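Local coordinates for protein anti-sigma-D factor RsdA (Mycobacterium tuberculosis, PDB 3VEP) that probably holds the extracytoplasmic-function sigma factor SigD inactive, as a cytoplasmic anti-sigma domain, until regulated intramembrane proteolysis releases it, at residues A[33-36]-A[40-43]; A[28-33]-A[49-54]. All coordinates share one frame; numbering follows the deposited sequence.

How the contacts relate
Both contacts join the loop between helix 13-28 and helix 38-55 to the second of these helices, and they share Val33 at the meeting point of their loop segments. Their centres lie about 13 Å apart. Contact 1 (33-36 with 40-43) is a surface contact near the start of helix 38-55, where an aspartate accepts a backbone N-H and a phenylalanine packs on a neighbouring aspartate. Contact 2 (28-33 with 49-54) is partly buried, lies farther along the same helix and is mainly ionic, two arginines converging on one carboxylate, with aliphatic packing of one on the other. The areas buried are similar, 217 and 206 Å². All four segments belong to the sigma-factor-binding family region.

Contact 1 of 2, residues A[33-36]-A[40-43]; sequences VDFA and DDAL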
loop_
_atom_site.group_PDB
_atom_site.type_symbol
_atom_site.label_atom_id
_atom_site.label_comp_id
_atom_site.label_asym_id
_atom_site.label_seq_id
_atom_site.Cartn_x
_atom_site.Cartn_y
_atom_site.Cartn_z
ATOM N N VAL A 33 -7.782 -1.094 -11.246
ATOM C CA VAL A 33 -7.947 -2.540 -11.345
ATOM C C VAL A 33 -9.276 -3.002 -10.735
ATOM O O VAL A 33 -9.763 -2.453 -9.727
ATOM C CB VAL A 33 -6.776 -3.288 -10.693
ATOM C CG1 VAL A 33 -6.987 -4.815 -10.757
ATOM C CG2 VAL A 33 -5.483 -2.886 -11.359
ATOM N N ASP A 34 -9.861 -4.024 -11.347
ATOM C CA ASP A 34 -11.113 -4.593 -10.851
ATOM C C ASP A 34 -10.914 -5.912 -10.098
ATOM O O ASP A 34 -10.553 -6.924 -10.686
ATOM C CB ASP A 34 -12.094 -4.791 -12.003
ATOM C CG ASP A 34 -13.495 -4.351 -11.644
ATOM O OD1 ASP A 34 -13.632 -3.314 -10.946
ATOM O OD2 ASP A 34 -14.452 -5.046 -12.054
ATOM N N PHE A 35 -11.152 -5.899 -8.792
ATOM C CA PHE A 35 -10.926 -7.090 -7.988
ATOM C C PHE A 35 -12.213 -7.863 -7.841
ATOM O O PHE A 35 -13.303 -7.281 -7.833
ATOM C CB PHE A 35 -10.361 -6.750 -6.607
ATOM C CG PHE A 35 -8.976 -6.208 -6.648
ATOM C CD1 PHE A 35 -7.897 -7.050 -6.806
ATOM C CD2 PHE A 35 -8.749 -4.846 -6.551
ATOM C CE1 PHE A 35 -6.613 -6.551 -6.866
ATOM C CE2 PHE A 35 -7.471 -4.345 -6.603
ATOM C CZ PHE A 35 -6.400 -5.204 -6.763
ATOM N N ALA A 36 -12.069 -9.182 -7.735
ATOM C CA ALA A 36 -13.197 -10.064 -7.417
ATOM C C ALA A 36 -13.774 -9.772 -6.025
ATOM O O ALA A 36 -14.953 -9.444 -5.895
ATOM C CB ALA A 36 -12.783 -11.523 -7.533
ATOM N N ASP A 40 -10.901 -6.103 -1.367
ATOM C CA ASP A 40 -9.809 -5.681 -2.243
ATOM C C ASP A 40 -10.175 -4.362 -2.934
ATOM O O ASP A 40 -9.474 -3.370 -2.762
ATOM C CB ASP A 40 -9.502 -6.747 -3.294
ATOM C CG ASP A 40 -9.005 -8.052 -2.679
ATOM O OD1 ASP A 40 -8.470 -8.006 -1.552
ATOM O OD2 ASP A 40 -9.136 -9.120 -3.318
ATOM N N ASP A 41 -11.282 -4.350 -3.687
ATOM C CA ASP A 41 -11.739 -3.134 -4.358
ATOM C C ASP A 41 -11.698 -1.979 -3.388
ATOM O O ASP A 41 -11.256 -0.899 -3.745
ATOM C CB ASP A 41 -13.161 -3.265 -4.962
ATOM C CG ASP A 41 -13.173 -4.017 -6.289
ATOM O OD1 ASP A 41 -12.291 -3.752 -7.122
ATOM O OD2 ASP A 41 -14.047 -4.887 -6.499
ATOM N N ALA A 42 -12.139 -2.208 -2.152
ATOM C CA ALA A 42 -12.307 -1.097 -1.211
ATOM C C ALA A 42 -10.949 -0.561 -0.805
ATOM O O ALA A 42 -10.725 0.660 -0.766
ATOM C CB ALA A 42 -13.102 -1.528 0.031
ATOM N N LEU A 43 -10.051 -1.493 -0.493
ATOM C CA LEU A 43 -8.702 -1.154 -0.079
ATOM C C LEU A 43 -7.916 -0.408 -1.203
ATOM O O LEU A 43 -7.316 0.633 -0.969
ATOM C CB LEU A 43 -7.987 -2.424 0.369
ATOM C CG LEU A 43 -6.486 -2.280 0.624
ATOM C CD1 LEU A 43 -6.213 -1.123 1.563
ATOM C CD2 LEU A 43 -5.872 -3.595 1.156
#
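Asp40 meets Phe35 through its methylene: its CB lies 3.4 Å from Phe35 CB and equally near CG, the root of the ring, while the side chains cross at about a right angle. With CG anti to its own carbonyl carbon (chi1 -64°), the carboxylate is turned away from the ring, and outside this contact its OD1 pairs in a salt bridge with a basic side chain of the partner protein chain. Asp40 therefore divides its work, the aliphatic part packing on the loop and the charged end facing the other protein. Both segments lie in the region that probably interacts with the sigma factor, consistent with this salt bridge.

Asp41 supplies the polar link. Phe35 N donates to Asp41 OD1 at 2.9 Å with an N-H...O angle of 165°, nearly straight; the oxygen is met on its syn side, although the donor stands 30° out of the carboxylate plane. The same oxygen sits at the edge of the Phe35 ring, 3.8 Å from CD2. A second carboxylate adds like charge, Asp34 OD1 standing 4.1 Å from Asp41 OD1, which may raise the proton affinity of the pair, though the N-H of Phe35 on Asp41 OD1 works against this.

The loop also packs on itself, for Val33 CG1 rests 4.0 Å above one face of the Phe35 ring, offset toward its rim. Beyond these residues, Phe35 touches Leu23 and Val33 touches Ala26, both on helix 13-28. The extended loop segment is thus tied to the first turn of helix 38-55 while its apolar side chains reach back to helix 13-28.

Contact 2 of 2, residues A[28-33]-A[49-54]; sequences AEREEV and QWRDDL
Arg30, with positive phi (58°), is the C-prime residue of a Schellman motif that ends helix 13-28, Glu31 N bonding to Ala26 O and Arg30 N to Leu27 O, and its side chain reaches Asp52 and Arg51 on helix 38-55. Arg30 NH1 lies 2.7 Å from Asp52 OD2 in a salt bridge and donates to OD1 at 3.0 Å, using the syn lone pair of that oxygen; Asp52 OD1 lies near the plane of the Arg30 guanidinium. Arg51 holds the same oxygen side-on: its NE is 3.0 Å from Asp52 OD1 and NH2 3.2 Å, both from above the carboxylate plane. A bend at chi3 (51°) turns the Arg51 guanidinium back to this neighbour. The aliphatic part of Arg30 lies over one face of that group, CG 3.5 Å above the plane, offset toward the rim, and the two guanidinium planes stand 78° apart. Arg51 NH1 is held by Leu27 O and by a water, 2.8 Å away, which donates to Glu31 O. This salt-bridge network joins the C-terminal end of helix 13-28 to helix 38-55. Asp52 lets the guanidinium groups approach, Arg30 NH1 and Arg51 NH2 being 3.4 Å apart, and three donors on its OD1 probably favour a charged Asp52.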
loop_
_atom_site.group_PDB
_atom_site.type_symbol
_atom_site.label_atom_id
_atom_site.label_comp_id
_atom_site.label_asym_id
_atom_site.label_seq_id
_atom_site.Cartn_x
_atom_site.Cartn_y
_atom_site.Cartn_z
ATOM N N ALA A 28 0.644 2.488 -8.307
ATOM C CA ALA A 28 1.630 3.545 -8.454
ATOM C C ALA A 28 1.450 4.294 -9.773
ATOM O O ALA A 28 1.710 5.488 -9.853
ATOM C CB ALA A 28 3.027 2.983 -8.371
ATOM N N GLU A 29 1.027 3.573 -10.797
ATOM C CA GLU A 29 0.790 4.132 -12.117
ATOM C C GLU A 29 -0.631 4.645 -12.241
ATOM O O GLU A 29 -1.077 4.989 -13.325
ATOM C CB GLU A 29 0.968 3.057 -13.169
ATOM C CG GLU A 29 2.361 2.597 -13.390
ATOM C CD GLU A 29 2.399 1.445 -14.364
ATOM O OE1 GLU A 29 1.458 0.610 -14.323
ATOM O OE2 GLU A 29 3.355 1.389 -15.174
ATOM N N ARG A 30 -1.341 4.649 -11.127
ATOM C CA ARG A 30 -2.734 5.060 -11.116
ATOM C C ARG A 30 -3.652 4.233 -12.057
ATOM O O ARG A 30 -4.671 4.692 -12.514
ATOM C CB ARG A 30 -2.829 6.570 -11.346
ATOM C CG ARG A 30 -1.991 7.415 -10.360
ATOM C CD ARG A 30 -2.589 8.824 -10.132
ATOM N NE ARG A 30 -3.535 9.081 -11.195
ATOM C CZ ARG A 30 -4.828 9.297 -11.056
ATOM N NH1 ARG A 30 -5.397 9.372 -9.864
ATOM N NH2 ARG A 30 -5.541 9.479 -12.145
ATOM N N GLU A 31 -3.285 2.988 -12.311
ATOM C CA GLU A 31 -4.095 2.063 -13.104
ATOM C C GLU A 31 -5.265 1.494 -12.291
ATOM O O GLU A 31 -5.051 0.872 -11.250
ATOM C CB GLU A 31 -3.216 0.898 -13.533
ATOM C CG GLU A 31 -3.831 -0.039 -14.536
ATOM C CD GLU A 31 -2.935 -1.238 -14.829
ATOM O OE1 GLU A 31 -1.752 -1.022 -15.179
ATOM O OE2 GLU A 31 -3.402 -2.400 -14.696
ATOM N N GLU A 32 -6.493 1.703 -12.759
ATOM C CA GLU A 32 -7.688 1.187 -12.090
ATOM C C GLU A 32 -7.833 -0.314 -12.324
ATOM O O GLU A 32 -7.989 -0.757 -13.469
ATOM C CB GLU A 32 -8.950 1.897 -12.600
ATOM C CG GLU A 32 -8.943 3.435 -12.485
ATOM C CD GLU A 32 -8.962 3.939 -11.038
ATOM O OE1 GLU A 32 -9.940 3.640 -10.313
ATOM O OE2 GLU A 32 -8.001 4.643 -10.636
ATOM N N VAL A 33 -7.782 -1.094 -11.246
ATOM C CA VAL A 33 -7.947 -2.540 -11.345
ATOM C C VAL A 33 -9.276 -3.002 -10.735
ATOM O O VAL A 33 -9.763 -2.453 -9.727
ATOM C CB VAL A 33 -6.776 -3.288 -10.693
ATOM C CG1 VAL A 33 -6.987 -4.815 -10.757
ATOM C CG2 VAL A 33 -5.483 -2.886 -11.359
ATOM N N GLN A 49 -7.006 6.972 -3.387
ATOM C CA GLN A 49 -7.400 8.313 -2.965
ATOM C C GLN A 49 -6.285 8.930 -2.133
ATOM O O GLN A 49 -5.976 10.116 -2.237
ATOM C CB GLN A 49 -8.728 8.310 -2.204
ATOM C CG GLN A 49 -9.262 9.710 -1.923
ATOM C CD GLN A 49 -9.244 10.618 -3.174
ATOM O OE1 GLN A 49 -8.445 11.571 -3.277
ATOM N NE2 GLN A 49 -10.125 10.314 -4.131
ATOM N N TRP A 50 -5.661 8.081 -1.339
ATOM C CA TRP A 50 -4.632 8.478 -0.396
ATOM C C TRP A 50 -3.355 8.852 -1.130
ATOM O O TRP A 50 -2.720 9.848 -0.820
ATOM C CB TRP A 50 -4.423 7.318 0.570
ATOM C CG TRP A 50 -3.204 7.356 1.407
ATOM C CD1 TRP A 50 -2.999 8.103 2.537
ATOM C CD2 TRP A 50 -2.031 6.552 1.234
ATOM N NE1 TRP A 50 -1.757 7.819 3.066
ATOM C CE2 TRP A 50 -1.139 6.880 2.281
ATOM C CE3 TRP A 50 -1.639 5.601 0.284
ATOM C CZ2 TRP A 50 0.120 6.289 2.405
ATOM C CZ3 TRP A 50 -0.388 5.011 0.411
ATOM C CH2 TRP A 50 0.475 5.354 1.464
ATOM N N ARG A 51 -3.006 8.029 -2.111
ATOM C CA ARG A 51 -1.954 8.287 -3.078
ATOM C C ARG A 51 -2.166 9.669 -3.688
ATOM O O ARG A 51 -1.260 10.502 -3.696
ATOM C CB ARG A 51 -2.019 7.216 -4.191
ATOM C CG ARG A 51 -1.021 7.365 -5.363
ATOM C CD ARG A 51 -1.520 6.681 -6.652
ATOM N NE ARG A 51 -2.883 7.070 -6.999
ATOM C CZ ARG A 51 -3.826 6.253 -7.453
ATOM N NH1 ARG A 51 -3.600 4.958 -7.637
ATOM N NH2 ARG A 51 -5.031 6.738 -7.707
ATOM N N ASP A 52 -3.368 9.910 -4.198
ATOM C CA ASP A 52 -3.680 11.197 -4.810
ATOM C C ASP A 52 -3.472 12.384 -3.852
ATOM O O ASP A 52 -2.667 13.292 -4.148
ATOM C CB ASP A 52 -5.066 11.180 -5.483
ATOM C CG ASP A 52 -5.089 10.326 -6.776
ATOM O OD1 ASP A 52 -4.044 9.776 -7.186
ATOM O OD2 ASP A 52 -6.143 10.212 -7.422
ATOM N N ASP A 53 -4.151 12.359 -2.699
ATOM C CA ASP A 53 -4.076 13.457 -1.727
ATOM C C ASP A 53 -2.641 13.788 -1.372
ATOM O O ASP A 53 -2.264 14.946 -1.295
ATOM C CB ASP A 53 -4.819 13.119 -0.429
ATOM C CG ASP A 53 -6.299 12.823 -0.646
ATOM O OD1 ASP A 53 -6.828 13.144 -1.743
ATOM O OD2 ASP A 53 -6.927 12.273 0.299
ATOM N N LEU A 54 -1.850 12.755 -1.139
ATOM C CA LEU A 54 -0.488 12.908 -0.678
ATOM C C LEU A 54 0.458 13.368 -1.776
ATOM O O LEU A 54 1.544 13.878 -1.490
ATOM C CB LEU A 54 0.033 11.590 -0.104
ATOM C CG LEU A 54 -0.357 11.148 1.309
ATOM C CD1 LEU A 54 0.553 9.981 1.734
ATOM C CD2 LEU A 54 -0.229 12.294 2.288
HETATM O O HOH W 1 -5.178 2.963 -8.812
#